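Local atomic coordinates of protein CyaY (Psychromonas ingrahamii, PDB entry 4LK8), a protein that is probably involved in iron-sulfur cluster assembly, perhaps as a regulator of that process, and belongs to the iron-binding frataxin family. Residues L39-H44 against A91-Q96; N43-I48 against A61-G66. All coordinates share one frame; numbering follows the deposited sequence.

Contact 1: residues L39-H44 against A91-Q96; sequences LEFENH and AAIFKQ. With CO (cobalt (II) ion), chain C.
The carbonyl oxygen of Gln96 faces the side chain and the backbone of Asn43 at once: a bridging water takes a hydrogen bond from Asn43 N and donates one to Gln96 O, 2.9 Å from each, while Asn43 ND2 lies 3.0 Å from Gln96 O at an angle too poor for a hydrogen bond. This junction belongs to the frataxin alpha-beta sandwich, where strand 36-41 packs against helix 85-97; the axes of the short segments 39-41 and 91-96 approach to 9.8 Å at 27°. Phe41 reaches from the strand to the helix. With CG anti to its carbonyl carbon, its ring is placed so that Gln96 CB sits over one face, 3.9 Å from the ring centroid and 20° off the normal, a CH-pi contact offset toward the rim. Beyond CB the glutamine chain runs extended, and its amide plane is turned 64° from the ring. Gln96 NE2, 3.2 Å from Phe41 CE2, gives its hydrogen bond to Thr45 OG1, just before strand 46-52, and a weak one to Lys46 O. At the ring edge, near its plane, Ile93 CG1 meets Phe41 CZ at 3.9 Å, the two side chains crossing at about a right angle. Val28 and Leu47 also touch Phe41, which is buried. A type I turn runs from Phe41 to His44, closed by His44 N bonding to Phe41 O. The turn carries the imidazole outward, where His44 NE2 binds the cobalt ion at 2.4 Å.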
loop_
_atom_site.group_PDB
_atom_site.type_symbol
_atom_site.label_atom_id
_atom_site.label_comp_id
_atom_site.label_asym_id
_atom_site.label_seq_id
_atom_site.Cartn_x
_atom_site.Cartn_y
_atom_site.Cartn_z
ATOM N N LEU A 39 -7.970 1.614 2.541
ATOM C CA LEU A 39 -7.690 2.298 3.794
ATOM C C LEU A 39 -8.655 3.482 3.900
ATOM O O LEU A 39 -8.838 4.196 2.934
ATOM C CB LEU A 39 -6.281 2.810 3.830
ATOM C CG LEU A 39 -5.198 1.757 3.575
ATOM C CD1 LEU A 39 -3.853 2.378 3.738
ATOM C CD2 LEU A 39 -5.360 0.537 4.435
ATOM N N GLU A 40 -9.278 3.639 5.056
ATOM C CA GLU A 40 -10.268 4.679 5.232
ATOM C C GLU A 40 -9.899 5.507 6.433
ATOM O O GLU A 40 -9.576 4.980 7.490
ATOM C CB GLU A 40 -11.655 4.105 5.418
ATOM C CG GLU A 40 -12.655 5.294 5.633
ATOM C CD GLU A 40 -14.157 4.980 5.567
ATOM O OE1 GLU A 40 -14.572 3.818 5.327
ATOM O OE2 GLU A 40 -14.933 5.947 5.790
ATOM N N PHE A 41 -9.996 6.819 6.245
ATOM C CA PHE A 41 -9.623 7.759 7.264
ATOM C C PHE A 41 -10.891 8.308 7.921
ATOM O O PHE A 41 -11.995 8.191 7.400
ATOM C CB PHE A 41 -8.739 8.840 6.640
ATOM C CG PHE A 41 -7.515 8.250 5.923
ATOM C CD1 PHE A 41 -6.436 7.785 6.644
ATOM C CD2 PHE A 41 -7.465 8.158 4.557
ATOM C CE1 PHE A 41 -5.340 7.239 6.030
ATOM C CE2 PHE A 41 -6.360 7.611 3.902
ATOM C CZ PHE A 41 -5.294 7.160 4.641
ATOM N N GLU A 42 -10.711 8.878 9.097
ATOM C CA GLU A 42 -11.851 9.434 9.806
ATOM C C GLU A 42 -12.569 10.500 9.022
ATOM O O GLU A 42 -13.797 10.647 9.182
ATOM C CB GLU A 42 -11.414 9.973 11.146
ATOM C CG GLU A 42 -11.177 8.879 12.135
ATOM C CD GLU A 42 -10.893 9.476 13.472
ATOM O OE1 GLU A 42 -9.710 9.540 13.855
ATOM O OE2 GLU A 42 -11.868 9.933 14.104
ATOM N N ASN A 43 -11.840 11.233 8.178
ATOM C CA ASN A 43 -12.464 12.243 7.344
ATOM C C ASN A 43 -13.196 11.720 6.122
ATOM O O ASN A 43 -13.561 12.509 5.249
ATOM C CB ASN A 43 -11.433 13.318 6.912
ATOM C CG ASN A 43 -10.390 12.821 5.953
ATOM O OD1 ASN A 43 -10.417 11.686 5.475
ATOM N ND2 ASN A 43 -9.444 13.688 5.651
ATOM N N HIS A 44 -13.353 10.394 6.062
ATOM C CA HIS A 44 -14.067 9.630 5.032
ATOM C C HIS A 44 -13.317 9.576 3.682
ATOM O O HIS A 44 -13.868 9.116 2.695
ATOM C CB HIS A 44 -15.481 10.174 4.838
ATOM C CG HIS A 44 -16.346 10.109 6.069
ATOM N ND1 HIS A 44 -17.570 10.730 6.137
ATOM C CD2 HIS A 44 -16.181 9.473 7.249
ATOM C CE1 HIS A 44 -18.107 10.517 7.327
ATOM N NE2 HIS A 44 -17.289 9.733 8.012
ATOM N N ALA A 91 3.541 8.939 3.614
ATOM C CA ALA A 91 3.333 10.374 3.342
ATOM C C ALA A 91 1.856 10.657 3.069
ATOM O O ALA A 91 1.334 11.669 3.510
ATOM C CB ALA A 91 4.167 10.806 2.198
ATOM N N ALA A 92 1.205 9.775 2.320
ATOM C CA ALA A 92 -0.223 9.931 1.979
ATOM C C ALA A 92 -1.153 9.821 3.201
ATOM O O ALA A 92 -2.136 10.556 3.357
ATOM C CB ALA A 92 -0.621 8.898 0.913
ATOM N N ILE A 93 -0.852 8.892 4.075
ATOM C CA ILE A 93 -1.587 8.708 5.293
ATOM C C ILE A 93 -1.457 9.966 6.165
ATOM O O ILE A 93 -2.438 10.438 6.732
ATOM C CB ILE A 93 -1.092 7.468 6.046
ATOM C CG1 ILE A 93 -1.529 6.222 5.286
ATOM C CG2 ILE A 93 -1.600 7.433 7.453
ATOM C CD1 ILE A 93 -0.983 4.927 5.779
ATOM N N PHE A 94 -0.258 10.529 6.231
ATOM C CA PHE A 94 -0.070 11.691 7.061
ATOM C C PHE A 94 -0.919 12.843 6.545
ATOM O O PHE A 94 -1.545 13.580 7.328
ATOM C CB PHE A 94 1.391 12.081 7.119
ATOM C CG PHE A 94 1.617 13.291 7.913
ATOM C CD1 PHE A 94 1.424 13.292 9.275
ATOM C CD2 PHE A 94 2.038 14.438 7.292
ATOM C CE1 PHE A 94 1.611 14.466 10.003
ATOM C CE2 PHE A 94 2.228 15.597 8.000
ATOM C CZ PHE A 94 2.012 15.610 9.363
ATOM N N LYS A 95 -0.963 13.004 5.223
ATOM C CA LYS A 95 -1.790 14.088 4.714
ATOM C C LYS A 95 -3.299 13.975 5.007
ATOM O O LYS A 95 -3.934 14.975 5.322
ATOM C CB LYS A 95 -1.551 14.173 3.224
ATOM C CG LYS A 95 -0.119 14.577 2.928
ATOM C CD LYS A 95 0.180 14.771 1.460
ATOM C CE LYS A 95 1.518 15.524 1.255
ATOM N NZ LYS A 95 2.776 14.695 1.051
ATOM N N GLN A 96 -3.838 12.772 4.983
ATOM C CA GLN A 96 -5.281 12.545 5.067
ATOM C C GLN A 96 -5.769 12.281 6.461
ATOM O O GLN A 96 -6.982 12.258 6.678
ATOM C CB GLN A 96 -5.734 11.372 4.146
ATOM C CG GLN A 96 -5.446 11.635 2.630
ATOM C CD GLN A 96 -5.911 10.546 1.599
ATOM O OE1 GLN A 96 -5.241 10.330 0.583
ATOM N NE2 GLN A 96 -7.049 9.913 1.838
HETATM CO CO CO C . -18.068 9.084 10.164
HETATM O O HOH W 1 -9.067 11.833 8.613
#

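Contact 2: residues N43-I48 against A61-G66; sequences NHTKLI and ATLENG. With CO (cobalt (II) ion), chain C.
Ile48 and Ala61 pair as an antiparallel hydrogen-bonded couple, each using both its N-H and its carbonyl: Ile48 N gives to Ala61 O at 3.2 Å, and Ala61 N returns a bond to Ile48 O at 2.9 Å. Both are nearly straight, with angles at hydrogen of 172° and 169°. The pair joins neighbouring strands 46-52 and 57-61 of the antiparallel frataxin sheet just where the second strand ends, and the CB atoms of Ile48 and Ala61 lie together on one face, 4.3 Å apart. Beyond it the backbones separate, and several polar groups are bonded within their own segment. On one side Asn43 OD1 accepts twice from Thr45, from OG1 at 2.7 Å and from the backbone N; the latter makes an Asx turn, its donor standing 37° out of the carbonyl plane. Thr45 OG1 is engaged again by Gln96 NE2 of helix 85-97. On the other side Thr62 N bonds to Asn65 O, and Thr62 OG1, set between its backbone N and carbonyl carbon, turns back into the loop to accept from Asn65 N at 3.2 Å, an ST motif, and weakly from Glu64 N. The same rotation places Thr62 CG2 alongside Leu47, whose buried side chain also packs on Leu89 and Ala92 of the helix. Replacing Thr62 by an alanine would probably leave Asn65 N without its acceptor and open a gap beside Leu47. Farther out, Thr45 and Leu63 meet through methyls, CG2 to CD1, at 4.3 Å. Closer in, Leu47 CD2 lies 4.0 Å from Thr62 CG2.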
loop_
_atom_site.group_PDB
_atom_site.type_symbol
_atom_site.label_atom_id
_atom_site.label_comp_id
_atom_site.label_asym_id
_atom_site.label_seq_id
_atom_site.Cartn_x
_atom_site.Cartn_y
_atom_site.Cartn_z
ATOM N N ASN A 43 -11.840 11.233 8.178
ATOM C CA ASN A 43 -12.464 12.243 7.344
ATOM C C ASN A 43 -13.196 11.720 6.122
ATOM O O ASN A 43 -13.561 12.509 5.249
ATOM C CB ASN A 43 -11.433 13.318 6.912
ATOM C CG ASN A 43 -10.390 12.821 5.953
ATOM O OD1 ASN A 43 -10.417 11.686 5.475
ATOM N ND2 ASN A 43 -9.444 13.688 5.651
ATOM N N HIS A 44 -13.353 10.394 6.062
ATOM C CA HIS A 44 -14.067 9.630 5.032
ATOM C C HIS A 44 -13.317 9.576 3.682
ATOM O O HIS A 44 -13.868 9.116 2.695
ATOM C CB HIS A 44 -15.481 10.174 4.838
ATOM C CG HIS A 44 -16.346 10.109 6.069
ATOM N ND1 HIS A 44 -17.570 10.730 6.137
ATOM C CD2 HIS A 44 -16.181 9.473 7.249
ATOM C CE1 HIS A 44 -18.107 10.517 7.327
ATOM N NE2 HIS A 44 -17.289 9.733 8.012
ATOM N N THR A 45 -12.104 10.082 3.608
ATOM C CA THR A 45 -11.285 9.851 2.401
ATOM C C THR A 45 -10.674 8.453 2.502
ATOM O O THR A 45 -10.537 7.881 3.570
ATOM C CB THR A 45 -10.193 10.862 2.214
ATOM O OG1 THR A 45 -9.263 10.719 3.279
ATOM C CG2 THR A 45 -10.768 12.327 2.213
ATOM N N LYS A 46 -10.230 7.951 1.360
ATOM C CA LYS A 46 -9.725 6.575 1.233
ATOM C C LYS A 46 -8.400 6.579 0.460
ATOM O O LYS A 46 -8.086 7.484 -0.309
ATOM C CB LYS A 46 -10.730 5.724 0.459
ATOM C CG LYS A 46 -12.116 5.598 0.970
ATOM C CD LYS A 46 -12.237 4.708 2.120
ATOM C CE LYS A 46 -13.685 4.517 2.509
ATOM N NZ LYS A 46 -14.526 3.842 1.468
ATOM N N LEU A 47 -7.608 5.522 0.644
ATOM C CA LEU A 47 -6.534 5.134 -0.263
ATOM C C LEU A 47 -6.878 3.749 -0.710
ATOM O O LEU A 47 -7.213 2.937 0.132
ATOM C CB LEU A 47 -5.182 5.161 0.391
ATOM C CG LEU A 47 -4.617 6.513 0.765
ATOM C CD1 LEU A 47 -3.338 6.216 1.502
ATOM C CD2 LEU A 47 -4.353 7.396 -0.444
ATOM N N ILE A 48 -6.769 3.467 -2.033
ATOM C CA ILE A 48 -7.158 2.176 -2.556
ATOM C C ILE A 48 -5.931 1.470 -3.173
ATOM O O ILE A 48 -5.361 1.974 -4.121
ATOM C CB ILE A 48 -8.205 2.217 -3.641
ATOM C CG1 ILE A 48 -9.318 3.223 -3.343
ATOM C CG2 ILE A 48 -8.758 0.767 -3.832
ATOM C CD1 ILE A 48 -10.163 2.852 -2.144
ATOM N N ALA A 61 -4.105 4.056 -5.623
ATOM C CA ALA A 61 -4.857 5.214 -6.035
ATOM C C ALA A 61 -4.930 6.141 -4.851
ATOM O O ALA A 61 -5.459 5.816 -3.791
ATOM C CB ALA A 61 -6.253 4.827 -6.474
ATOM N N THR A 62 -4.503 7.352 -5.109
ATOM C CA THR A 62 -4.653 8.451 -4.148
ATOM C C THR A 62 -5.769 9.283 -4.648
ATOM O O THR A 62 -6.428 8.898 -5.609
ATOM C CB THR A 62 -3.369 9.265 -4.004
ATOM O OG1 THR A 62 -3.150 9.998 -5.214
ATOM C CG2 THR A 62 -2.191 8.341 -3.733
ATOM N N LEU A 63 -6.023 10.419 -3.995
ATOM C CA LEU A 63 -7.122 11.247 -4.363
ATOM C C LEU A 63 -6.968 11.825 -5.746
ATOM O O LEU A 63 -7.963 12.124 -6.409
ATOM C CB LEU A 63 -7.269 12.382 -3.351
ATOM C CG LEU A 63 -8.082 11.935 -2.169
ATOM C CD1 LEU A 63 -7.883 12.879 -0.964
ATOM C CD2 LEU A 63 -9.524 11.868 -2.593
ATOM N N GLU A 64 -5.718 11.954 -6.168
ATOM C CA GLU A 64 -5.354 12.624 -7.423
ATOM C C GLU A 64 -4.881 11.718 -8.538
ATOM O O GLU A 64 -5.194 11.932 -9.708
ATOM C CB GLU A 64 -4.211 13.622 -7.153
ATOM C CG GLU A 64 -4.540 14.841 -6.313
ATOM C CD GLU A 64 -5.336 15.866 -7.076
ATOM O OE1 GLU A 64 -4.709 16.629 -7.854
ATOM O OE2 GLU A 64 -6.570 15.909 -6.913
ATOM N N ASN A 65 -4.166 10.676 -8.167
ATOM C CA ASN A 65 -3.387 9.910 -9.125
ATOM C C ASN A 65 -3.343 8.425 -8.806
ATOM O O ASN A 65 -3.583 7.998 -7.687
ATOM C CB ASN A 65 -1.928 10.386 -9.161
ATOM C CG ASN A 65 -1.709 11.628 -9.972
ATOM O OD1 ASN A 65 -2.642 12.309 -10.387
ATOM N ND2 ASN A 65 -0.435 11.939 -10.203
ATOM N N GLY A 66 -3.042 7.664 -9.844
ATOM C CA GLY A 66 -2.723 6.237 -9.739
ATOM C C GLY A 66 -1.211 6.050 -9.819
ATOM O O GLY A 66 -0.506 6.805 -10.470
HETATM CO CO CO C . -18.068 9.084 10.164
#

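How the contacts relate
Contact 1 is largely buried and joins sheet to helix, whereas contact 2 lies at the surface and joins strand 46-52 to the end of strand 57-61 and the loop that follows. Their chemistry follows: 39-44 against 91-96 relies on an aromatic ring, aliphatic groups and a bridging water, with no direct hydrogen bond across it, while 43-48 against 61-66 rests on paired backbone bonds. Their centres are 8 Å apart, and they share Asn43 and His44 in the turn linking strands 36-41 and 46-52. Backbone pairing ties those strands together, Leu39 N lying 2.9 Å from Leu47 O. Leu47 spans both regions, touching Phe41 and Gln96 of contact 1.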